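Local atomic coordinates of gamma-resorcylate decarboxylase (Polaromonas, PDB entry 4QRO), a protein that probably catalyses the manganese-dependent, non-oxidative decarboxylation of gamma-resorcylate (2,6-dihydroxybenzoate) to resorcinol. Residues L223-W228 with L270-L275; L205-P210 with A245-V250; P62-I67 with E75-A80. One frame throughout, in Å; residues are numbered along the deposited sequence.

Contact 1. Residues L223-W228 with L270-L275; sequences LPYSMW and LIDAIL
Pro224 and Tyr225 meet Asp272 and Ala273 where two outer helices of the amidohydrolase barrel pass each other, the axes of the short helical segments coming within 9.1 Å of each other at an angle of 46°. The carboxylate of Asp272 reaches over the backbone of the first helix. Its OD2 lies 3.6 Å from Tyr225 CA and equally far from Tyr225 N, with no hydrogen bond between them.

The side chain of Tyr225 starts beside this oxygen: its CB is 4.1 Å from Asp272 OD2. With CG anti to the backbone N (chi1 -169°), the ring runs crosswise to the aspartate, and CD1 still passes 4.2 Å from Asp272 OD2, approached obliquely. Ring and carboxylate planes are turned 69° against each other, so they do not stack. Ser226 OG lies in the ring plane at its edge. Beyond that the ring leaves 270-275 behind, and OH ends in a hydrogen bond to Met219 O of the second subunit.

Beside this contact, Pro224 CG packs on Ala273 CB at 4.2 Å, a small hydrocarbon seam on the barrel side, where Ala273 also rests on Ile282 of a strand. Tyr225 and Asp272 each pack against the other's counterpart in the second subunit, which places this helix pair at the dimer interface. Within the chain, then, the two segments meet by van der Waals packing, with no hydrogen bond across them, and the buried OD2 lies near the N-terminal end of helix 223-232, which would probably offset part of the cost of burying its charge.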
ATOM      1  N   LEU A 223      -3.462   3.937   2.666  1.00 27.44           N
ATOM      2  CA  LEU A 223      -3.166   5.352   2.393  1.00 25.26           C
ATOM      3  C   LEU A 223      -2.646   6.139   3.610  1.00 27.15           C
ATOM      4  O   LEU A 223      -1.736   6.948   3.442  1.00 32.10           O
ATOM      5  CB  LEU A 223      -4.383   6.066   1.753  1.00 28.08           C
ATOM      6  CG  LEU A 223      -4.678   5.647   0.289  1.00 30.42           C
ATOM      7  CD1 LEU A 223      -6.035   6.166  -0.168  1.00 34.10           C
ATOM      8  CD2 LEU A 223      -3.613   6.109  -0.705  1.00 34.00           C
ATOM      9  N   PRO A 224      -3.243   5.953   4.820  1.00 31.70           N
ATOM     10  CA  PRO A 224      -2.814   6.828   5.939  1.00 37.18           C
ATOM     11  C   PRO A 224      -1.318   6.702   6.316  1.00 40.52           C
ATOM     12  O   PRO A 224      -0.660   7.692   6.654  1.00 30.91           O
ATOM     13  CB  PRO A 224      -3.715   6.378   7.089  1.00 29.79           C
ATOM     14  CG  PRO A 224      -4.993   5.998   6.398  1.00 27.64           C
ATOM     15  CD  PRO A 224      -4.535   5.303   5.132  1.00 23.99           C
ATOM     16  N   TYR A 225      -0.792   5.496   6.203  1.00 32.20           N
ATOM     17  CA  TYR A 225       0.588   5.190   6.584  1.00 30.62           C
ATOM     18  C   TYR A 225       1.572   5.908   5.693  1.00 28.51           C
ATOM     19  O   TYR A 225       2.631   6.329   6.147  1.00 33.20           O
ATOM     20  CB  TYR A 225       0.824   3.665   6.498  1.00 30.19           C
ATOM     21  CG  TYR A 225       2.114   3.158   7.110  1.00 26.85           C
ATOM     22  CD1 TYR A 225       2.168   2.799   8.468  1.00 28.43           C
ATOM     23  CD2 TYR A 225       3.266   2.997   6.338  1.00 30.98           C
ATOM     24  CE1 TYR A 225       3.341   2.312   9.041  1.00 31.78           C
ATOM     25  CE2 TYR A 225       4.444   2.518   6.914  1.00 33.51           C
ATOM     26  CZ  TYR A 225       4.474   2.174   8.260  1.00 32.05           C
ATOM     27  OH  TYR A 225       5.638   1.660   8.862  1.00 27.97           O
ATOM     28  N   SER A 226       1.254   5.977   4.403  1.00 27.97           N
ATOM     29  CA  SER A 226       2.151   6.508   3.408  1.00 29.34           C
ATOM     30  C   SER A 226       1.748   7.912   2.909  1.00 27.72           C
ATOM     31  O   SER A 226       2.383   8.441   1.974  1.00 34.08           O
ATOM     32  CB  SER A 226       2.256   5.534   2.221  1.00 29.87           C
ATOM     33  OG  SER A 226       2.703   4.258   2.641  1.00 31.52           O
ATOM     34  N   MET A 227       0.728   8.518   3.514  1.00 31.86           N
ATOM     35  CA  MET A 227       0.192   9.783   2.995  1.00 33.13           C
ATOM     36  C   MET A 227       1.228  10.921   3.087  1.00 35.37           C
ATOM     37  O   MET A 227       1.380  11.711   2.140  1.00 32.76           O
ATOM     38  CB  MET A 227      -1.134  10.157   3.703  1.00 28.67           C
ATOM     39  CG  MET A 227      -1.819  11.402   3.157  1.00 36.33           C
ATOM     40  SD  MET A 227      -2.179  11.420   1.386  1.00 33.99           S
ATOM     41  CE  MET A 227      -3.262   9.990   1.251  1.00 33.97           C
ATOM     42  N   TRP A 228       1.950  10.995   4.205  1.00 33.50           N
ATOM     43  CA  TRP A 228       3.002  12.003   4.328  1.00 38.85           C
ATOM     44  C   TRP A 228       3.957  11.900   3.157  1.00 30.66           C
ATOM     45  O   TRP A 228       4.257  12.892   2.502  1.00 31.90           O
ATOM     46  CB  TRP A 228       3.779  11.883   5.640  1.00 33.50           C
ATOM     47  CG  TRP A 228       4.813  12.953   5.769  1.00 33.98           C
ATOM     48  CD1 TRP A 228       4.628  14.230   6.250  1.00 35.24           C
ATOM     49  CD2 TRP A 228       6.193  12.859   5.407  1.00 33.03           C
ATOM     50  NE1 TRP A 228       5.805  14.929   6.199  1.00 37.65           N
ATOM     51  CE2 TRP A 228       6.784  14.115   5.692  1.00 31.55           C
ATOM     52  CE3 TRP A 228       6.979  11.860   4.827  1.00 40.05           C
ATOM     53  CZ2 TRP A 228       8.134  14.384   5.427  1.00 48.88           C
ATOM     54  CZ3 TRP A 228       8.338  12.130   4.563  1.00 39.07           C
ATOM     55  CH2 TRP A 228       8.890  13.375   4.873  1.00 43.07           C
ATOM     56  N   LEU A 270      -6.106   1.358  13.128  1.00 25.23           N
ATOM     57  CA  LEU A 270      -7.119   2.347  13.506  1.00 31.27           C
ATOM     58  C   LEU A 270      -6.508   3.602  14.145  1.00 32.55           C
ATOM     59  O   LEU A 270      -6.866   4.713  13.780  1.00 29.03           O
ATOM     60  CB  LEU A 270      -8.136   1.734  14.486  1.00 29.83           C
ATOM     61  CG  LEU A 270      -9.200   2.715  15.013  1.00 28.50           C
ATOM     62  CD1 LEU A 270     -10.017   3.286  13.852  1.00 31.65           C
ATOM     63  CD2 LEU A 270     -10.101   2.039  16.046  1.00 28.08           C
ATOM     64  N   ILE A 271      -5.583   3.418  15.091  1.00 27.94           N
ATOM     65  CA  ILE A 271      -4.958   4.548  15.786  1.00 27.77           C
ATOM     66  C   ILE A 271      -4.159   5.385  14.806  1.00 30.12           C
ATOM     67  O   ILE A 271      -4.241   6.618  14.852  1.00 31.78           O
ATOM     68  CB  ILE A 271      -4.073   4.102  16.972  1.00 32.92           C
ATOM     69  CG1 ILE A 271      -4.944   3.513  18.108  1.00 39.97           C
ATOM     70  CG2 ILE A 271      -3.225   5.256  17.528  1.00 34.58           C
ATOM     71  CD1 ILE A 271      -4.104   2.835  19.175  1.00 40.83           C
ATOM     72  N   ASP A 272      -3.423   4.745  13.898  1.00 30.07           N
ATOM     73  CA  ASP A 272      -2.701   5.504  12.872  1.00 30.43           C
ATOM     74  C   ASP A 272      -3.688   6.320  12.043  1.00 31.52           C
ATOM     75  O   ASP A 272      -3.468   7.500  11.779  1.00 27.86           O
ATOM     76  CB  ASP A 272      -1.911   4.583  11.959  1.00 29.71           C
ATOM     77  CG  ASP A 272      -1.039   5.341  10.984  1.00 38.32           C
ATOM     78  OD1 ASP A 272      -0.332   6.290  11.383  1.00 36.90           O
ATOM     79  OD2 ASP A 272      -1.083   5.030   9.803  1.00 41.73           O
ATOM     80  N   ALA A 273      -4.779   5.698  11.618  1.00 27.61           N
ATOM     81  CA  ALA A 273      -5.738   6.442  10.798  1.00 25.77           C
ATOM     82  C   ALA A 273      -6.351   7.584  11.592  1.00 28.63           C
ATOM     83  O   ALA A 273      -6.519   8.663  11.026  1.00 29.96           O
ATOM     84  CB  ALA A 273      -6.813   5.536  10.201  1.00 32.61           C
ATOM     85  N   ILE A 274      -6.673   7.379  12.873  1.00 31.38           N
ATOM     86  CA  ILE A 274      -7.168   8.496  13.734  1.00 26.65           C
ATOM     87  C   ILE A 274      -6.185   9.690  13.755  1.00 31.07           C
ATOM     88  O   ILE A 274      -6.592  10.839  13.655  1.00 31.93           O
ATOM     89  CB  ILE A 274      -7.531   8.027  15.162  1.00 26.98           C
ATOM     90  CG1 ILE A 274      -8.825   7.199  15.117  1.00 29.99           C
ATOM     91  CG2 ILE A 274      -7.655   9.189  16.145  1.00 34.92           C
ATOM     92  CD1 ILE A 274      -9.143   6.460  16.397  1.00 32.70           C
ATOM     93  N   LEU A 275      -4.890   9.399  13.820  1.00 27.84           N
ATOM     94  CA  LEU A 275      -3.865  10.420  13.935  1.00 28.03           C
ATOM     95  C   LEU A 275      -3.470  10.992  12.610  1.00 25.25           C
ATOM     96  O   LEU A 275      -2.634  11.921  12.546  1.00 33.66           O
ATOM     97  CB  LEU A 275      -2.628   9.835  14.644  1.00 30.81           C
ATOM     98  CG  LEU A 275      -2.831   9.476  16.128  1.00 39.44           C
ATOM     99  CD1 LEU A 275      -1.553   8.874  16.695  1.00 35.24           C
ATOM    100  CD2 LEU A 275      -3.270  10.678  16.969  1.00 43.03           C
TER

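Contact 2. Residues L205-P210 with A245-V250; sequences LFDKYP and AKRKIV
Asp207 and Ala245 bring the two backbones closest, their CA atoms 6.8 Å apart, where the short helix 205-208 faces an irregular connection that leads into helix 249-256. Both belong to the outer layer of the amidohydrolase barrel, and the connection joins two successive helices, 223-232 and 249-256. Lys248 is the N-cap of the latter, whose first backbone N-H groups, of Ile249 and Val250, are bonded to the carboxylate of Asp231.

Asp207 carries the contact. Its CG lies beside the backbone N, anti to the carbonyl carbon (chi1 -67°), and this sends the carboxylate across to the connection. OD2 accepts the backbone N-H of Lys246 through its syn lone pair, at 2.9 Å and an angle of 158°. The same oxygen rests 3.4 Å from Ala245 CA and 3.5 Å from Lys246 CB. OD1 is hydrogen-bonded to Tyr252 OH, to which Arg247 N is also bonded, so both carboxylate oxygens are engaged and the group is fixed in its rotation. With an alanine here, Lys246 N would probably lose its acceptor and Tyr252 OH one partner, leaving the connection less firmly tied to helix 205-208.

Neither neighbouring cation forms a salt bridge with this carboxylate: Arg247 pairs with Glu255 through NH1. Lys246 bends at its end, and its NZ stays 5.3 Å from Asp207 OD2, while Arg247 CD comes to 4.3 Å from Asp207 OD1.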
ATOM      1  N   LEU A 205     -10.172  16.502  -9.787  1.00 31.97           N
ATOM      2  CA  LEU A 205     -11.628  16.301  -9.646  1.00 36.08           C
ATOM      3  C   LEU A 205     -12.222  17.071  -8.469  1.00 42.96           C
ATOM      4  O   LEU A 205     -13.332  17.610  -8.546  1.00 31.92           O
ATOM      5  CB  LEU A 205     -11.915  14.812  -9.451  1.00 37.60           C
ATOM      6  CG  LEU A 205     -13.378  14.424  -9.409  1.00 35.55           C
ATOM      7  CD1 LEU A 205     -13.995  14.666 -10.789  1.00 45.78           C
ATOM      8  CD2 LEU A 205     -13.503  12.952  -9.028  1.00 37.52           C
ATOM      9  N   PHE A 206     -11.495  17.105  -7.365  1.00 30.95           N
ATOM     10  CA  PHE A 206     -12.020  17.706  -6.141  1.00 35.99           C
ATOM     11  C   PHE A 206     -11.822  19.218  -6.058  1.00 32.64           C
ATOM     12  O   PHE A 206     -12.370  19.847  -5.150  1.00 38.42           O
ATOM     13  CB  PHE A 206     -11.464  16.985  -4.901  1.00 34.79           C
ATOM     14  CG  PHE A 206     -11.724  15.508  -4.914  1.00 33.27           C
ATOM     15  CD1 PHE A 206     -13.011  15.010  -4.751  1.00 32.65           C
ATOM     16  CD2 PHE A 206     -10.690  14.606  -5.116  1.00 30.47           C
ATOM     17  CE1 PHE A 206     -13.256  13.649  -4.813  1.00 34.78           C
ATOM     18  CE2 PHE A 206     -10.927  13.246  -5.165  1.00 33.53           C
ATOM     19  CZ  PHE A 206     -12.208  12.762  -5.007  1.00 32.50           C
ATOM     20  N   ASP A 207     -11.044  19.785  -6.985  1.00 35.68           N
ATOM     21  CA  ASP A 207     -11.004  21.247  -7.201  1.00 35.40           C
ATOM     22  C   ASP A 207     -12.312  21.678  -7.874  1.00 41.12           C
ATOM     23  O   ASP A 207     -12.915  22.692  -7.526  1.00 39.70           O
ATOM     24  CB  ASP A 207      -9.838  21.625  -8.108  1.00 33.58           C
ATOM     25  CG  ASP A 207      -8.488  21.388  -7.464  1.00 33.92           C
ATOM     26  OD1 ASP A 207      -8.403  21.460  -6.223  1.00 34.42           O
ATOM     27  OD2 ASP A 207      -7.516  21.160  -8.211  1.00 38.59           O
ATOM     28  N   LYS A 208     -12.753  20.890  -8.839  1.00 41.15           N
ATOM     29  CA  LYS A 208     -13.989  21.193  -9.588  1.00 32.86           C
ATOM     30  C   LYS A 208     -15.278  20.863  -8.809  1.00 41.93           C
ATOM     31  O   LYS A 208     -16.260  21.612  -8.866  1.00 41.45           O
ATOM     32  CB  LYS A 208     -13.952  20.399 -10.895  1.00 37.51           C
ATOM     33  CG  LYS A 208     -15.180  20.566 -11.784  1.00 46.77           C
ATOM     34  CD  LYS A 208     -15.344  22.005 -12.240  1.00 60.43           C
ATOM     35  CE  LYS A 208     -16.583  22.165 -13.100  1.00 88.03           C
ATOM     36  NZ  LYS A 208     -16.916  23.603 -13.259  1.00 74.95           N
ATOM     37  N   TYR A 209     -15.294  19.718  -8.121  1.00 39.47           N
ATOM     38  CA  TYR A 209     -16.457  19.281  -7.343  1.00 38.01           C
ATOM     39  C   TYR A 209     -16.013  19.072  -5.888  1.00 42.22           C
ATOM     40  O   TYR A 209     -15.881  17.943  -5.426  1.00 35.49           O
ATOM     41  CB  TYR A 209     -17.063  17.998  -7.934  1.00 33.88           C
ATOM     42  CG  TYR A 209     -17.320  18.119  -9.398  1.00 38.34           C
ATOM     43  CD1 TYR A 209     -18.249  19.055  -9.896  1.00 37.84           C
ATOM     44  CD2 TYR A 209     -16.639  17.328 -10.300  1.00 35.71           C
ATOM     45  CE1 TYR A 209     -18.464  19.184 -11.264  1.00 51.66           C
ATOM     46  CE2 TYR A 209     -16.843  17.450 -11.661  1.00 53.77           C
ATOM     47  CZ  TYR A 209     -17.752  18.373 -12.141  1.00 42.64           C
ATOM     48  OH  TYR A 209     -17.933  18.457 -13.491  1.00 42.66           O
ATOM     49  N   PRO A 210     -15.776  20.167  -5.159  1.00 44.95           N
ATOM     50  CA  PRO A 210     -15.184  20.046  -3.825  1.00 34.43           C
ATOM     51  C   PRO A 210     -16.063  19.452  -2.725  1.00 35.64           C
ATOM     52  O   PRO A 210     -15.543  19.136  -1.654  1.00 33.94           O
ATOM     53  CB  PRO A 210     -14.798  21.504  -3.483  1.00 41.58           C
ATOM     54  CG  PRO A 210     -15.705  22.344  -4.319  1.00 47.91           C
ATOM     55  CD  PRO A 210     -15.883  21.577  -5.594  1.00 38.20           C
ATOM     56  N   ALA A 245      -4.282  18.611 -10.258  1.00 32.91           N
ATOM     57  CA  ALA A 245      -4.827  19.187  -9.034  1.00 33.09           C
ATOM     58  C   ALA A 245      -3.986  20.346  -8.550  1.00 34.94           C
ATOM     59  O   ALA A 245      -2.751  20.336  -8.686  1.00 35.77           O
ATOM     60  CB  ALA A 245      -4.947  18.162  -7.940  1.00 31.16           C
ATOM     61  N   LYS A 246      -4.675  21.292  -7.913  1.00 30.98           N
ATOM     62  CA  LYS A 246      -4.078  22.520  -7.398  1.00 37.29           C
ATOM     63  C   LYS A 246      -3.325  22.367  -6.090  1.00 37.17           C
ATOM     64  O   LYS A 246      -2.383  23.094  -5.860  1.00 35.99           O
ATOM     65  CB  LYS A 246      -5.161  23.592  -7.199  1.00 49.87           C
ATOM     66  CG  LYS A 246      -5.592  24.314  -8.469  1.00 64.27           C
ATOM     67  CD  LYS A 246      -6.564  25.440  -8.131  1.00111.37           C
ATOM     68  CE  LYS A 246      -6.605  26.496  -9.222  1.00120.24           C
ATOM     69  NZ  LYS A 246      -7.046  25.923 -10.521  1.00 79.07           N
ATOM     70  N   ARG A 247      -3.737  21.429  -5.238  1.00 37.82           N
ATOM     71  CA  ARG A 247      -3.266  21.367  -3.863  1.00 40.81           C
ATOM     72  C   ARG A 247      -2.547  20.044  -3.595  1.00 34.76           C
ATOM     73  O   ARG A 247      -2.315  19.273  -4.524  1.00 36.06           O
ATOM     74  CB  ARG A 247      -4.457  21.539  -2.927  1.00 37.98           C
ATOM     75  CG  ARG A 247      -5.132  22.897  -3.077  1.00 50.67           C
ATOM     76  CD  ARG A 247      -6.554  22.832  -2.575  1.00 51.50           C
ATOM     77  NE  ARG A 247      -6.576  22.881  -1.125  1.00 48.83           N
ATOM     78  CZ  ARG A 247      -7.559  22.419  -0.351  1.00 45.36           C
ATOM     79  NH1 ARG A 247      -8.637  21.827  -0.860  1.00 48.97           N
ATOM     80  NH2 ARG A 247      -7.447  22.549   0.960  1.00 50.08           N
ATOM     81  N   LYS A 248      -2.167  19.831  -2.332  1.00 34.81           N
ATOM     82  CA  LYS A 248      -1.500  18.593  -1.880  1.00 33.81           C
ATOM     83  C   LYS A 248      -2.491  17.435  -1.900  1.00 31.57           C
ATOM     84  O   LYS A 248      -3.689  17.635  -1.671  1.00 33.53           O
ATOM     85  CB  LYS A 248      -0.951  18.770  -0.455  1.00 34.55           C
ATOM     86  CG  LYS A 248       0.157  19.804  -0.303  1.00 46.84           C
ATOM     87  CD  LYS A 248       0.361  20.108   1.179  1.00 54.63           C
ATOM     88  CE  LYS A 248       1.534  21.036   1.420  1.00 95.79           C
ATOM     89  NZ  LYS A 248       2.787  20.256   1.568  1.00 85.59           N
ATOM     90  N   ILE A 249      -2.011  16.221  -2.189  1.00 30.52           N
ATOM     91  CA  ILE A 249      -2.888  15.053  -2.158  1.00 30.51           C
ATOM     92  C   ILE A 249      -3.565  14.947  -0.765  1.00 38.84           C
ATOM     93  O   ILE A 249      -4.761  14.676  -0.668  1.00 30.99           O
ATOM     94  CB  ILE A 249      -2.115  13.755  -2.513  1.00 33.70           C
ATOM     95  CG1 ILE A 249      -1.564  13.800  -3.953  1.00 40.15           C
ATOM     96  CG2 ILE A 249      -2.958  12.514  -2.239  1.00 32.54           C
ATOM     97  CD1 ILE A 249      -2.602  14.079  -5.037  1.00 35.57           C
ATOM     98  N   VAL A 250      -2.811  15.195   0.304  1.00 33.09           N
ATOM     99  CA  VAL A 250      -3.343  15.077   1.654  1.00 30.80           C
ATOM    100  C   VAL A 250      -4.547  16.005   1.898  1.00 32.87           C
ATOM    101  O   VAL A 250      -5.419  15.688   2.714  1.00 30.89           O
ATOM    102  CB  VAL A 250      -2.258  15.304   2.739  1.00 34.82           C
ATOM    103  CG1 VAL A 250      -1.831  16.773   2.803  1.00 35.86           C
ATOM    104  CG2 VAL A 250      -2.764  14.846   4.112  1.00 37.17           C
TER

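Contact 3. Residues P62-I67 with E75-A80; sequences PAVQAI and ETARRA
Val64 and Ile67 meet Thr76 and Ala77 without a flat group between them; the one nearby, the guanidinium of Arg79, belongs to the helix itself: Glu75 O sits 3.7 Å above the centre of one face of the Arg79 guanidinium, while its NH2 makes a salt bridge to Glu15 OE1.

Across the contact, Ile67 extends its chain obliquely toward the threonine. Its CG1 is anti to the carbonyl carbon (chi1 -61°), which aims CD1 at the helix, and this methyl touches the branch point and both branches of Thr76: CB at 3.7 Å, OG1 at 3.5 Å and CG2 at 3.8 Å. The hydroxyl receives only a carbon neighbour from Ile67; OG1 is hydrogen-bonded with Arg72 O, its strongest partner, one turn back, and with Glu15 OE1. Glu15 thus ties Thr76 and Arg79 together on the helix. Next to this pair, Val64 directs CG2 at Ala77, 4.1 Å from both its CA and its CB, and the same methyl lies 4.3 Å from Thr76 CG2. The small alanine lets the loop come near, with Val64 CA and Ala77 CA 6.4 Å apart.

Val64 lies in a short 3-10 turn (64-66) that follows a cis peptide before Pro62. With the Val64 side chain about 14 Å from the bound nitroresorcinol, the turn folds the loop back on the helix it leads into, a beta-loop-alpha unit of the (beta/alpha)-barrel, here linking strand 52-59 to helix 70-90.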
ATOM      1  N   PRO A  62     -16.742  -8.521  -8.666  1.00 34.51           N
ATOM      2  CA  PRO A  62     -16.815  -7.191  -9.307  1.00 38.89           C
ATOM      3  C   PRO A  62     -18.209  -6.874  -9.836  1.00 30.75           C
ATOM      4  O   PRO A  62     -18.525  -5.706 -10.126  1.00 34.03           O
ATOM      5  CB  PRO A  62     -15.801  -7.286 -10.450  1.00 39.47           C
ATOM      6  CG  PRO A  62     -15.538  -8.737 -10.668  1.00 43.57           C
ATOM      7  CD  PRO A  62     -16.003  -9.506  -9.477  1.00 41.73           C
ATOM      8  N   ALA A  63     -19.027  -7.909 -10.011  1.00 34.88           N
ATOM      9  CA  ALA A  63     -20.418  -7.753 -10.492  1.00 37.33           C
ATOM     10  C   ALA A  63     -20.515  -6.839 -11.721  1.00 32.35           C
ATOM     11  O   ALA A  63     -19.976  -7.173 -12.788  1.00 34.07           O
ATOM     12  CB  ALA A  63     -21.330  -7.291  -9.355  1.00 36.78           C
ATOM     13  N   VAL A  64     -21.128  -5.669 -11.587  1.00 33.58           N
ATOM     14  CA  VAL A  64     -21.426  -4.831 -12.753  1.00 35.75           C
ATOM     15  C   VAL A  64     -20.162  -4.319 -13.431  1.00 35.94           C
ATOM     16  O   VAL A  64     -20.143  -4.136 -14.645  1.00 33.87           O
ATOM     17  CB  VAL A  64     -22.396  -3.682 -12.393  1.00 37.25           C
ATOM     18  CG1 VAL A  64     -22.632  -2.753 -13.571  1.00 35.32           C
ATOM     19  CG2 VAL A  64     -23.722  -4.265 -11.908  1.00 40.83           C
ATOM     20  N   GLN A  65     -19.088  -4.155 -12.666  1.00 32.81           N
ATOM     21  CA  GLN A  65     -17.835  -3.641 -13.209  1.00 32.22           C
ATOM     22  C   GLN A  65     -17.103  -4.585 -14.166  1.00 40.32           C
ATOM     23  O   GLN A  65     -16.129  -4.167 -14.849  1.00 34.52           O
ATOM     24  CB  GLN A  65     -16.903  -3.247 -12.073  1.00 30.81           C
ATOM     25  CG  GLN A  65     -17.250  -1.896 -11.466  1.00 31.97           C
ATOM     26  CD  GLN A  65     -18.573  -1.860 -10.744  1.00 34.08           C
ATOM     27  OE1 GLN A  65     -18.701  -2.438  -9.689  1.00 32.14           O
ATOM     28  NE2 GLN A  65     -19.571  -1.147 -11.307  1.00 33.27           N
ATOM     29  N   ALA A  66     -17.533  -5.851 -14.181  1.00 30.76           N
ATOM     30  CA  ALA A  66     -16.941  -6.863 -15.041  1.00 33.93           C
ATOM     31  C   ALA A  66     -17.869  -7.184 -16.242  1.00 34.94           C
ATOM     32  O   ALA A  66     -17.573  -8.052 -17.025  1.00 33.66           O
ATOM     33  CB  ALA A  66     -16.637  -8.130 -14.241  1.00 38.17           C
ATOM     34  N   ILE A  67     -18.972  -6.471 -16.397  1.00 32.88           N
ATOM     35  CA  ILE A  67     -19.868  -6.731 -17.520  1.00 33.61           C
ATOM     36  C   ILE A  67     -19.507  -5.789 -18.686  1.00 38.06           C
ATOM     37  O   ILE A  67     -19.831  -4.600 -18.689  1.00 36.57           O
ATOM     38  CB  ILE A  67     -21.323  -6.604 -17.087  1.00 35.97           C
ATOM     39  CG1 ILE A  67     -21.632  -7.638 -15.972  1.00 31.37           C
ATOM     40  CG2 ILE A  67     -22.244  -6.756 -18.310  1.00 39.61           C
ATOM     41  CD1 ILE A  67     -22.993  -7.414 -15.342  1.00 51.69           C
ATOM     42  N   GLU A  75     -28.633  -3.214 -17.617  1.00 34.96           N
ATOM     43  CA  GLU A  75     -29.718  -4.156 -17.296  1.00 32.23           C
ATOM     44  C   GLU A  75     -29.511  -4.900 -15.964  1.00 40.42           C
ATOM     45  O   GLU A  75     -30.440  -5.012 -15.161  1.00 37.19           O
ATOM     46  CB  GLU A  75     -29.914  -5.156 -18.458  1.00 37.85           C
ATOM     47  CG  GLU A  75     -30.468  -4.499 -19.726  1.00 49.85           C
ATOM     48  CD  GLU A  75     -30.282  -5.338 -20.991  1.00 70.76           C
ATOM     49  OE1 GLU A  75     -30.749  -4.892 -22.053  1.00 58.92           O
ATOM     50  OE2 GLU A  75     -29.674  -6.431 -20.947  1.00 61.21           O
ATOM     51  N   THR A  76     -28.302  -5.424 -15.744  1.00 35.36           N
ATOM     52  CA  THR A  76     -27.960  -6.094 -14.511  1.00 36.01           C
ATOM     53  C   THR A  76     -28.047  -5.129 -13.312  1.00 35.88           C
ATOM     54  O   THR A  76     -28.611  -5.469 -12.278  1.00 36.55           O
ATOM     55  CB  THR A  76     -26.543  -6.689 -14.596  1.00 37.11           C
ATOM     56  OG1 THR A  76     -26.460  -7.574 -15.729  1.00 41.91           O
ATOM     57  CG2 THR A  76     -26.191  -7.464 -13.353  1.00 35.54           C
ATOM     58  N   ALA A  77     -27.482  -3.937 -13.456  1.00 40.57           N
ATOM     59  CA  ALA A  77     -27.543  -2.937 -12.383  1.00 39.92           C
ATOM     60  C   ALA A  77     -29.005  -2.613 -11.997  1.00 39.15           C
ATOM     61  O   ALA A  77     -29.364  -2.550 -10.824  1.00 32.86           O
ATOM     62  CB  ALA A  77     -26.790  -1.671 -12.794  1.00 33.56           C
ATOM     63  N   ARG A  78     -29.848  -2.433 -12.995  1.00 33.13           N
ATOM     64  CA  ARG A  78     -31.267  -2.081 -12.763  1.00 31.49           C
ATOM     65  C   ARG A  78     -32.014  -3.194 -12.032  1.00 31.81           C
ATOM     66  O   ARG A  78     -32.769  -2.928 -11.093  1.00 40.12           O
ATOM     67  CB  ARG A  78     -31.933  -1.732 -14.089  1.00 34.63           C
ATOM     68  CG  ARG A  78     -31.496  -0.356 -14.600  1.00 42.93           C
ATOM     69  CD  ARG A  78     -32.054  -0.009 -15.971  1.00 57.40           C
ATOM     70  NE  ARG A  78     -33.503  -0.146 -16.025  1.00 44.59           N
ATOM     71  CZ  ARG A  78     -34.401   0.827 -15.840  1.00 51.99           C
ATOM     72  NH1 ARG A  78     -34.042   2.085 -15.599  1.00 45.97           N
ATOM     73  NH2 ARG A  78     -35.693   0.536 -15.917  1.00 63.79           N
ATOM     74  N   ARG A  79     -31.783  -4.429 -12.455  1.00 41.23           N
ATOM     75  CA  ARG A  79     -32.333  -5.608 -11.782  1.00 41.99           C
ATOM     76  C   ARG A  79     -31.838  -5.719 -10.337  1.00 54.48           C
ATOM     77  O   ARG A  79     -32.629  -5.989  -9.429  1.00 35.23           O
ATOM     78  CB  ARG A  79     -31.962  -6.884 -12.548  1.00 34.35           C
ATOM     79  CG  ARG A  79     -32.836  -7.166 -13.757  1.00 44.72           C
ATOM     80  CD  ARG A  79     -32.704  -8.617 -14.189  1.00 41.61           C
ATOM     81  NE  ARG A  79     -31.367  -8.857 -14.727  1.00 54.29           N
ATOM     82  CZ  ARG A  79     -31.012  -8.633 -15.988  1.00 65.38           C
ATOM     83  NH1 ARG A  79     -31.890  -8.187 -16.884  1.00 44.41           N
ATOM     84  NH2 ARG A  79     -29.768  -8.867 -16.364  1.00 43.52           N
ATOM     85  N   ALA A  80     -30.531  -5.518 -10.134  1.00 39.28           N
ATOM     86  CA  ALA A  80     -29.928  -5.624  -8.802  1.00 29.84           C
ATOM     87  C   ALA A  80     -30.435  -4.548  -7.884  1.00 32.82           C
ATOM     88  O   ALA A  80     -30.686  -4.811  -6.720  1.00 34.75           O
ATOM     89  CB  ALA A  80     -28.388  -5.593  -8.872  1.00 37.40           C
TER

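Overall arrangement
All three contacts lie within the amidohydrolase barrel. Contact 3 comes first along the chain, after strand 52-59 of one parallel sheet, and closes before the others open. Contacts 1 and 2 have alternating segments; helices 223-232 and 267-276 follow strands 214-216 and 257-260 of the other parallel sheet. Their centres are about 20 Å apart, and they touch where Met227 CG packs on Val250 CG2 at 3.7 Å. The centre of contact 3 is about 33 Å from that of contact 1, across the chain's centre, and about 30 Å from that of contact 2. Helix packing at the dimer interface thus runs on into the first turn of helix 249-256, whereas contact 3 fixes a separate loop and helix.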